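Local coordinates for protein aminotransferase (Bacillus subtilis, PDB 6L1L) that probably acts as a pyridoxal-phosphate-dependent class I aminotransferase in the biosynthesis of the dipeptide antibiotic bacilysin, at residues E300-F305 / M317-G322; T323-A328 / H365-M370. All coordinates share one frame; numbering follows the deposited sequence.

Contact 1. Residues E300-F305 / M317-G322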
ATOM      1  N   GLU B 300      -9.113 -23.197 -23.545  1.00 25.79           N
ATOM      2  CA  GLU B 300      -8.475 -23.845 -24.707  1.00 26.51           C
ATOM      3  C   GLU B 300      -6.979 -24.167 -24.453  1.00 27.21           C
ATOM      4  O   GLU B 300      -6.460 -25.196 -24.889  1.00 27.94           O
ATOM      5  CB  GLU B 300      -8.664 -22.986 -25.988  1.00 24.81           C
ATOM      6  N   ARG B 301      -6.307 -23.321 -23.681  1.00 28.14           N
ATOM      7  CA  ARG B 301      -4.948 -23.602 -23.249  1.00 26.64           C
ATOM      8  C   ARG B 301      -4.851 -24.792 -22.309  1.00 27.41           C
ATOM      9  O   ARG B 301      -3.936 -25.650 -22.430  1.00 23.56           O
ATOM     10  CB  ARG B 301      -4.364 -22.367 -22.607  1.00 26.53           C
ATOM     11  CG  ARG B 301      -4.142 -21.232 -23.583  1.00 25.57           C
ATOM     12  CD  ARG B 301      -3.520 -20.067 -22.861  1.00 24.68           C
ATOM     13  NE  ARG B 301      -3.405 -18.901 -23.700  1.00 22.71           N
ATOM     14  CZ  ARG B 301      -2.855 -17.760 -23.306  1.00 21.15           C
ATOM     15  NH1 ARG B 301      -2.381 -17.644 -22.081  1.00 18.98           N
ATOM     16  NH2 ARG B 301      -2.750 -16.746 -24.151  1.00 24.15           N
ATOM     17  N   ILE B 302      -5.821 -24.886 -21.391  1.00 26.00           N
ATOM     18  CA  ILE B 302      -5.840 -25.990 -20.453  1.00 24.64           C
ATOM     19  C   ILE B 302      -6.118 -27.285 -21.207  1.00 23.45           C
ATOM     20  O   ILE B 302      -5.438 -28.263 -20.977  1.00 26.83           O
ATOM     21  CB  ILE B 302      -6.870 -25.789 -19.310  1.00 25.29           C
ATOM     22  CG1 ILE B 302      -6.382 -24.760 -18.314  1.00 27.90           C
ATOM     23  CG2 ILE B 302      -7.132 -27.092 -18.555  1.00 25.26           C
ATOM     24  CD1 ILE B 302      -7.494 -24.015 -17.581  1.00 32.84           C
ATOM     25  N   ASP B 303      -7.116 -27.283 -22.079  1.00 26.87           N
ATOM     26  CA  ASP B 303      -7.428 -28.446 -22.933  1.00 29.56           C
ATOM     27  C   ASP B 303      -6.208 -28.878 -23.750  1.00 30.12           C
ATOM     28  O   ASP B 303      -5.829 -30.026 -23.714  1.00 31.52           O
ATOM     29  CB  ASP B 303      -8.584 -28.158 -23.910  1.00 32.41           C
ATOM     30  CG  ASP B 303      -9.974 -28.083 -23.219  1.00 38.37           C
ATOM     31  OD1 ASP B 303     -10.086 -28.417 -22.006  1.00 35.54           O
ATOM     32  OD2 ASP B 303     -10.941 -27.638 -23.890  1.00 35.94           O
ATOM     33  N   PHE B 304      -5.584 -27.935 -24.449  1.00 28.92           N
ATOM     34  CA  PHE B 304      -4.339 -28.205 -25.188  1.00 27.31           C
ATOM     35  C   PHE B 304      -3.254 -28.814 -24.335  1.00 28.80           C
ATOM     36  O   PHE B 304      -2.707 -29.862 -24.651  1.00 30.66           O
ATOM     37  CB  PHE B 304      -3.813 -26.896 -25.784  1.00 28.71           C
ATOM     38  CG  PHE B 304      -2.505 -27.035 -26.524  1.00 30.09           C
ATOM     39  CD1 PHE B 304      -2.485 -27.401 -27.869  1.00 33.70           C
ATOM     40  CD2 PHE B 304      -1.299 -26.802 -25.875  1.00 31.49           C
ATOM     41  CE1 PHE B 304      -1.283 -27.549 -28.548  1.00 34.94           C
ATOM     42  CE2 PHE B 304      -0.081 -26.951 -26.539  1.00 32.20           C
ATOM     43  CZ  PHE B 304      -0.076 -27.312 -27.879  1.00 34.73           C
ATOM     44  N   PHE B 305      -2.916 -28.116 -23.252  1.00 30.11           N
ATOM     45  CA  PHE B 305      -1.791 -28.453 -22.425  1.00 28.08           C
ATOM     46  C   PHE B 305      -1.862 -29.849 -21.781  1.00 29.68           C
ATOM     47  O   PHE B 305      -0.913 -30.635 -21.932  1.00 29.16           O
ATOM     48  CB  PHE B 305      -1.577 -27.353 -21.371  1.00 24.74           C
ATOM     49  CG  PHE B 305      -0.394 -27.575 -20.497  1.00 21.67           C
ATOM     50  CD1 PHE B 305       0.875 -27.275 -20.946  1.00 20.58           C
ATOM     51  CD2 PHE B 305      -0.536 -28.113 -19.234  1.00 21.36           C
ATOM     52  CE1 PHE B 305       1.974 -27.483 -20.146  1.00 20.61           C
ATOM     53  CE2 PHE B 305       0.551 -28.340 -18.419  1.00 22.35           C
ATOM     54  CZ  PHE B 305       1.826 -28.009 -18.857  1.00 22.83           C
ATOM     55  N   MET B 317      -2.953 -35.348 -15.539  1.00 31.39           N
ATOM     56  CA  MET B 317      -3.298 -34.294 -14.593  1.00 34.98           C
ATOM     57  C   MET B 317      -4.773 -34.007 -14.769  1.00 32.32           C
ATOM     58  O   MET B 317      -5.294 -34.026 -15.887  1.00 32.37           O
ATOM     59  CB  MET B 317      -2.434 -33.028 -14.807  1.00 33.95           C
ATOM     60  CG  MET B 317      -2.248 -32.613 -16.260  1.00 33.91           C
ATOM     61  SD  MET B 317      -0.861 -31.475 -16.588  1.00 35.44           S
ATOM     62  CE  MET B 317       0.592 -32.440 -16.248  1.00 32.88           C
ATOM     63  N   GLU B 318      -5.460 -33.779 -13.655  1.00 36.82           N
ATOM     64  CA  GLU B 318      -6.871 -33.392 -13.699  1.00 33.56           C
ATOM     65  C   GLU B 318      -6.991 -31.963 -14.226  1.00 34.87           C
ATOM     66  O   GLU B 318      -6.246 -31.078 -13.784  1.00 37.15           O
ATOM     67  CB  GLU B 318      -7.472 -33.488 -12.301  1.00 34.44           C
ATOM     68  N   LYS B 319      -7.886 -31.753 -15.201  1.00 37.19           N
ATOM     69  CA  LYS B 319      -8.245 -30.416 -15.650  1.00 35.81           C
ATOM     70  C   LYS B 319      -8.908 -29.678 -14.483  1.00 37.56           C
ATOM     71  O   LYS B 319      -9.730 -30.281 -13.762  1.00 36.34           O
ATOM     72  CB  LYS B 319      -9.233 -30.457 -16.810  1.00 39.05           C
ATOM     73  CG  LYS B 319      -8.662 -30.863 -18.165  1.00 39.12           C
ATOM     74  CD  LYS B 319      -9.790 -30.873 -19.190  1.00 38.57           C
ATOM     75  CE  LYS B 319      -9.321 -30.974 -20.627  1.00 40.80           C
ATOM     76  NZ  LYS B 319      -9.120 -32.355 -21.121  1.00 46.38           N
ATOM     77  N   PRO B 320      -8.529 -28.397 -14.264  1.00 32.43           N
ATOM     78  CA  PRO B 320      -9.167 -27.582 -13.226  1.00 31.63           C
ATOM     79  C   PRO B 320     -10.614 -27.214 -13.583  1.00 32.02           C
ATOM     80  O   PRO B 320     -10.955 -27.131 -14.757  1.00 31.25           O
ATOM     81  CB  PRO B 320      -8.279 -26.338 -13.165  1.00 28.91           C
ATOM     82  CG  PRO B 320      -7.719 -26.252 -14.532  1.00 28.69           C
ATOM     83  CD  PRO B 320      -7.414 -27.674 -14.893  1.00 28.46           C
ATOM     84  N   LYS B 321     -11.463 -27.033 -12.571  1.00 31.85           N
ATOM     85  CA  LYS B 321     -12.833 -26.518 -12.787  1.00 30.95           C
ATOM     86  C   LYS B 321     -12.807 -24.985 -12.952  1.00 30.16           C
ATOM     87  O   LYS B 321     -13.685 -24.394 -13.565  1.00 31.23           O
ATOM     88  CB  LYS B 321     -13.716 -26.917 -11.593  1.00 31.98           C
ATOM     89  N   GLY B 322     -11.779 -24.342 -12.396  1.00 30.41           N
ATOM     90  CA  GLY B 322     -11.626 -22.887 -12.508  1.00 27.41           C
ATOM     91  C   GLY B 322     -10.171 -22.476 -12.400  1.00 25.78           C
ATOM     92  O   GLY B 322      -9.325 -23.306 -12.116  1.00 25.42           O
TER

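Contact 2. Residues T323-A328 / H365-M370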
ATOM      1  N   THR B 323      -9.925 -21.173 -12.516  1.00 24.27           N
ATOM      2  CA  THR B 323      -8.575 -20.571 -12.557  1.00 24.74           C
ATOM      3  C   THR B 323      -7.871 -20.966 -13.847  1.00 25.86           C
ATOM      4  O   THR B 323      -8.387 -21.756 -14.647  1.00 24.76           O
ATOM      5  CB  THR B 323      -7.666 -20.946 -11.376  1.00 21.91           C
ATOM      6  OG1 THR B 323      -7.125 -22.249 -11.576  1.00 21.47           O
ATOM      7  CG2 THR B 323      -8.388 -20.910 -10.049  1.00 23.93           C
ATOM      8  N   PHE B 324      -6.693 -20.391 -14.054  1.00 25.37           N
ATOM      9  CA  PHE B 324      -5.842 -20.784 -15.151  1.00 23.70           C
ATOM     10  C   PHE B 324      -4.716 -21.696 -14.679  1.00 21.83           C
ATOM     11  O   PHE B 324      -3.731 -21.831 -15.374  1.00 21.59           O
ATOM     12  CB  PHE B 324      -5.336 -19.550 -15.929  1.00 22.00           C
ATOM     13  CG  PHE B 324      -4.688 -18.464 -15.066  1.00 22.97           C
ATOM     14  CD1 PHE B 324      -3.727 -18.754 -14.154  1.00 20.68           C
ATOM     15  CD2 PHE B 324      -5.066 -17.138 -15.212  1.00 23.82           C
ATOM     16  CE1 PHE B 324      -3.156 -17.771 -13.389  1.00 25.22           C
ATOM     17  CE2 PHE B 324      -4.488 -16.137 -14.442  1.00 24.88           C
ATOM     18  CZ  PHE B 324      -3.536 -16.460 -13.517  1.00 23.63           C
ATOM     19  N   TYR B 325      -4.866 -22.310 -13.493  1.00 20.52           N
ATOM     20  CA  TYR B 325      -3.839 -23.135 -12.879  1.00 21.21           C
ATOM     21  C   TYR B 325      -4.068 -24.646 -13.148  1.00 22.93           C
ATOM     22  O   TYR B 325      -5.200 -25.139 -13.112  1.00 25.45           O
ATOM     23  CB  TYR B 325      -3.773 -22.923 -11.373  1.00 19.89           C
ATOM     24  CG  TYR B 325      -3.371 -21.504 -10.959  1.00 20.62           C
ATOM     25  CD1 TYR B 325      -2.166 -20.949 -11.362  1.00 20.40           C
ATOM     26  CD2 TYR B 325      -4.207 -20.722 -10.171  1.00 22.19           C
ATOM     27  CE1 TYR B 325      -1.797 -19.672 -10.987  1.00 22.23           C
ATOM     28  CE2 TYR B 325      -3.857 -19.442  -9.808  1.00 21.31           C
ATOM     29  CZ  TYR B 325      -2.648 -18.906 -10.218  1.00 22.56           C
ATOM     30  OH  TYR B 325      -2.264 -17.609  -9.855  1.00 20.26           O
ATOM     31  N   VAL B 326      -2.991 -25.350 -13.459  1.00 21.38           N
ATOM     32  CA  VAL B 326      -2.992 -26.828 -13.447  1.00 22.96           C
ATOM     33  C   VAL B 326      -2.223 -27.311 -12.232  1.00 20.40           C
ATOM     34  O   VAL B 326      -1.111 -26.863 -11.985  1.00 21.88           O
ATOM     35  CB  VAL B 326      -2.401 -27.399 -14.736  1.00 23.10           C
ATOM     36  CG1 VAL B 326      -2.353 -28.913 -14.665  1.00 25.34           C
ATOM     37  CG2 VAL B 326      -3.196 -26.961 -15.947  1.00 22.20           C
ATOM     38  N   TRP B 327      -2.821 -28.208 -11.449  1.00 17.99           N
ATOM     39  CA  TRP B 327      -2.225 -28.719 -10.216  1.00 18.17           C
ATOM     40  C   TRP B 327      -1.778 -30.181 -10.476  1.00 24.84           C
ATOM     41  O   TRP B 327      -2.614 -31.082 -10.587  1.00 26.22           O
ATOM     42  CB  TRP B 327      -3.274 -28.660  -9.117  1.00 17.70           C
ATOM     43  CG  TRP B 327      -2.909 -29.038  -7.733  1.00 18.30           C
ATOM     44  CD1 TRP B 327      -3.560 -29.961  -6.968  1.00 17.58           C
ATOM     45  CD2 TRP B 327      -1.932 -28.450  -6.883  1.00 20.30           C
ATOM     46  NE1 TRP B 327      -3.031 -30.010  -5.719  1.00 19.26           N
ATOM     47  CE2 TRP B 327      -2.026 -29.101  -5.625  1.00 20.29           C
ATOM     48  CE3 TRP B 327      -0.953 -27.469  -7.055  1.00 19.63           C
ATOM     49  CZ2 TRP B 327      -1.196 -28.793  -4.554  1.00 20.86           C
ATOM     50  CZ3 TRP B 327      -0.112 -27.181  -6.002  1.00 19.38           C
ATOM     51  CH2 TRP B 327      -0.236 -27.838  -4.750  1.00 20.01           C
ATOM     52  N   ALA B 328      -0.478 -30.414 -10.579  1.00 24.60           N
ATOM     53  CA  ALA B 328       0.010 -31.691 -11.110  1.00 27.64           C
ATOM     54  C   ALA B 328       0.937 -32.433 -10.154  1.00 27.33           C
ATOM     55  O   ALA B 328       1.803 -31.842  -9.479  1.00 26.03           O
ATOM     56  CB  ALA B 328       0.716 -31.465 -12.437  1.00 28.36           C
ATOM     57  N   HIS B 365       3.182 -31.945  -5.341  1.00 25.80           N
ATOM     58  CA  HIS B 365       2.489 -31.303  -6.438  1.00 24.18           C
ATOM     59  C   HIS B 365       3.236 -30.054  -6.940  1.00 19.93           C
ATOM     60  O   HIS B 365       3.983 -29.432  -6.215  1.00 19.79           O
ATOM     61  CB  HIS B 365       1.093 -30.867  -6.018  1.00 24.10           C
ATOM     62  CG  HIS B 365       0.070 -31.950  -6.112  1.00 26.41           C
ATOM     63  ND1 HIS B 365      -0.169 -32.834  -5.080  1.00 29.47           N
ATOM     64  CD2 HIS B 365      -0.761 -32.302  -7.115  1.00 25.20           C
ATOM     65  CE1 HIS B 365      -1.123 -33.670  -5.438  1.00 30.77           C
ATOM     66  NE2 HIS B 365      -1.507 -33.363  -6.667  1.00 29.56           N
ATOM     67  N   VAL B 366       3.053 -29.732  -8.203  1.00 19.36           N
ATOM     68  CA  VAL B 366       3.389 -28.366  -8.664  1.00 19.68           C
ATOM     69  C   VAL B 366       2.184 -27.698  -9.269  1.00 17.90           C
ATOM     70  O   VAL B 366       1.281 -28.349  -9.770  1.00 17.88           O
ATOM     71  CB  VAL B 366       4.545 -28.349  -9.709  1.00 19.69           C
ATOM     72  CG1 VAL B 366       5.804 -28.801  -9.105  1.00 21.64           C
ATOM     73  CG2 VAL B 366       4.203 -29.173 -10.951  1.00 21.87           C
ATOM     74  N   ARG B 367       2.188 -26.367  -9.243  1.00 18.39           N
ATOM     75  CA  ARG B 367       1.178 -25.561  -9.885  1.00 15.58           C
ATOM     76  C   ARG B 367       1.797 -24.961 -11.179  1.00 15.38           C
ATOM     77  O   ARG B 367       2.935 -24.409 -11.163  1.00 14.66           O
ATOM     78  CB  ARG B 367       0.686 -24.462  -8.897  1.00 17.28           C
ATOM     79  CG  ARG B 367      -0.533 -23.692  -9.357  1.00 16.89           C
ATOM     80  CD  ARG B 367      -0.634 -22.329  -8.681  1.00 16.83           C
ATOM     81  NE  ARG B 367       0.414 -21.398  -9.049  1.00 15.72           N
ATOM     82  CZ  ARG B 367       0.469 -20.134  -8.640  1.00 17.59           C
ATOM     83  NH1 ARG B 367      -0.437 -19.660  -7.802  1.00 17.74           N
ATOM     84  NH2 ARG B 367       1.447 -19.336  -9.040  1.00 19.32           N
ATOM     85  N   ILE B 368       1.095 -25.099 -12.275  1.00 16.46           N
ATOM     86  CA  ILE B 368       1.531 -24.588 -13.582  1.00 18.82           C
ATOM     87  C   ILE B 368       0.489 -23.615 -14.115  1.00 19.45           C
ATOM     88  O   ILE B 368      -0.687 -23.997 -14.269  1.00 23.92           O
ATOM     89  CB  ILE B 368       1.744 -25.734 -14.597  1.00 20.18           C
ATOM     90  CG1 ILE B 368       2.474 -26.887 -13.944  1.00 21.82           C
ATOM     91  CG2 ILE B 368       2.479 -25.245 -15.851  1.00 21.26           C
ATOM     92  CD1 ILE B 368       2.546 -28.138 -14.779  1.00 23.20           C
ATOM     93  N   SER B 369       0.898 -22.355 -14.422  1.00 18.79           N
ATOM     94  CA  SER B 369      -0.054 -21.352 -14.918  1.00 19.22           C
ATOM     95  C   SER B 369      -0.089 -21.302 -16.453  1.00 18.91           C
ATOM     96  O   SER B 369       0.941 -21.312 -17.124  1.00 18.34           O
ATOM     97  CB  SER B 369       0.283 -19.956 -14.384  1.00 18.19           C
ATOM     98  OG  SER B 369       0.646 -20.022 -13.031  1.00 23.10           O
ATOM     99  N   MET B 370      -1.284 -21.270 -17.000  1.00 21.71           N
ATOM    100  CA  MET B 370      -1.497 -21.235 -18.444  1.00 21.28           C
ATOM    101  C   MET B 370      -1.429 -19.822 -18.988  1.00 21.85           C
ATOM    102  O   MET B 370      -2.368 -19.333 -19.601  1.00 23.75           O
ATOM    103  CB  MET B 370      -2.833 -21.871 -18.769  1.00 21.42           C
ATOM    104  CG  MET B 370      -2.948 -23.336 -18.349  1.00 23.50           C
ATOM    105  SD  MET B 370      -1.814 -24.435 -19.194  1.00 23.10           S
ATOM    106  CE  MET B 370      -0.537 -24.531 -17.991  1.00 18.88           C
TER

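Contact 1. Residues E300-F305 / M317-G322
Met317 opens the contact by bringing its sulfur to the ring of Phe305 of helix 289-313. SD lies 3.9 Å from Phe305 CE2, and the two side chains cross at about a right angle. Seen from the ring centroid the sulfur is 66° off the normal, a Met-aromatic contact of oblique geometry. With CG set between the backbone N and the carbonyl carbon (chi1 44°) and an extended second torsion, the methionine carries SD out to the ring. Thr306 and Cys309 of the same helix also touch Met317, and Val326 and Ala328 of the following strand meet it as well.

Two residues on, Lys319 is laid across the helix surface with its aliphatic part. Its CG approaches Ile302 CG2 at 4.1 Å, and further out CE comes to 3.0 Å from Asp303 OD1. The fourth torsion, 87°, bends the terminal amine away from the extended chain, and NZ remains 4.2 Å from Asp303 OD1, beyond salt-bridge distance. The pair is therefore held by methylene contact and, at most, by a loose electrostatic attraction at the solvent-facing end of the contact, where Lys319 is exposed.

Pro320 completes the apolar part. Its ring presents CD to Ile302 CG2 at 3.7 Å and CG to Ile302 CD1 at 3.8 Å, so that both branches of the isoleucine are engaged by one proline. Phe214 and Met370 cover Ile302 further.

No hydrogen bond joins the two segments, and the packing is almost entirely between side chains. The loop between helix 289-313 and strand 325-329 thus folds back on the helix it has just left, at the mixed four-stranded sheet of the small domain of a fold-type I (class I) aminotransferase.

Contact 2. Residues T323-A328 / H365-M370
Tyr325-Ala328 and His365-Ser369 pair as antiparallel strands, their axes at 156°, through two backbone hydrogen bonds each between Val326 and Ile368 and between Ala328 and Val366; Met370 N to Phe324 O, 3.0 Å, extends the pairing past the strand end. Just before the strand, Thr323 OG1 accepts from Tyr325 N in an ST turn.

The non-hydrogen-bonded pairs carry the aromatic face. Arg367 lays its guanidinium flat on the Tyr325 ring, planes 9° apart and centres 4.0 Å apart, while its CD makes a CH-pi contact with the same ring, 3.7 Å from the centroid. A bend at chi3 (67°) folds the chain back over the tyrosine. Phe324 CE1 lies over the opposite face, and Ser369 OG reaches the ring edge, 3.2 Å from Tyr325 CE1. Further along, His365 makes an offset, nearly parallel stack with the five-membered ring of Trp327, centroids 4.1 Å apart, and sets its CB over the six-membered ring in a second CH-pi contact, 3.5 Å from the centroid. His365 ND1 is buried here without a polar partner in the model. Arg367 CB touches the indole edge, bridging the two aromatic groups.

On the other face, Val326, Ala328, Val366 and Ile368 form an apolar layer, and Met370 CE reaches Val326 CG2 at 4.1 Å.

Tyr325 OH bonds to Tyr209 OH and Arg367 NH1 to Asn178 OD1, both partners being residues thought to bind pyridoxal phosphate; Gly38 O takes Arg367 NH2 and Ser369 OG. The Tyr325 side chain lies about 4 Å from the bound cofactor. Stacking and hydrogen bonds together fix the guanidinium of Arg367, which, as in other class I aminotransferases, probably receives the substrate α-carboxylate.

Overall arrangement
From the N terminus, the chain runs through helix 289-313, and contact 1 closes a loop made of the helix's last turns and the short connection after it. Residue 323 follows at once, and strand 325-329 starts contact 2, which closes a longer loop containing helix 337-347 and strand 350-354 before strand 365-369 returns. The two loops follow in series and neither nest nor cross. Both contacts share a core, however: Phe305 CB packs on Met370 SD at 3.6 Å, Met317 SD on Val326 CG1 at 3.5 Å, and Arg301 NH1 probably bonds to Met370 O. The long helix is thereby tied to one face of the four-stranded sheet, whose other face looks toward the cofactor.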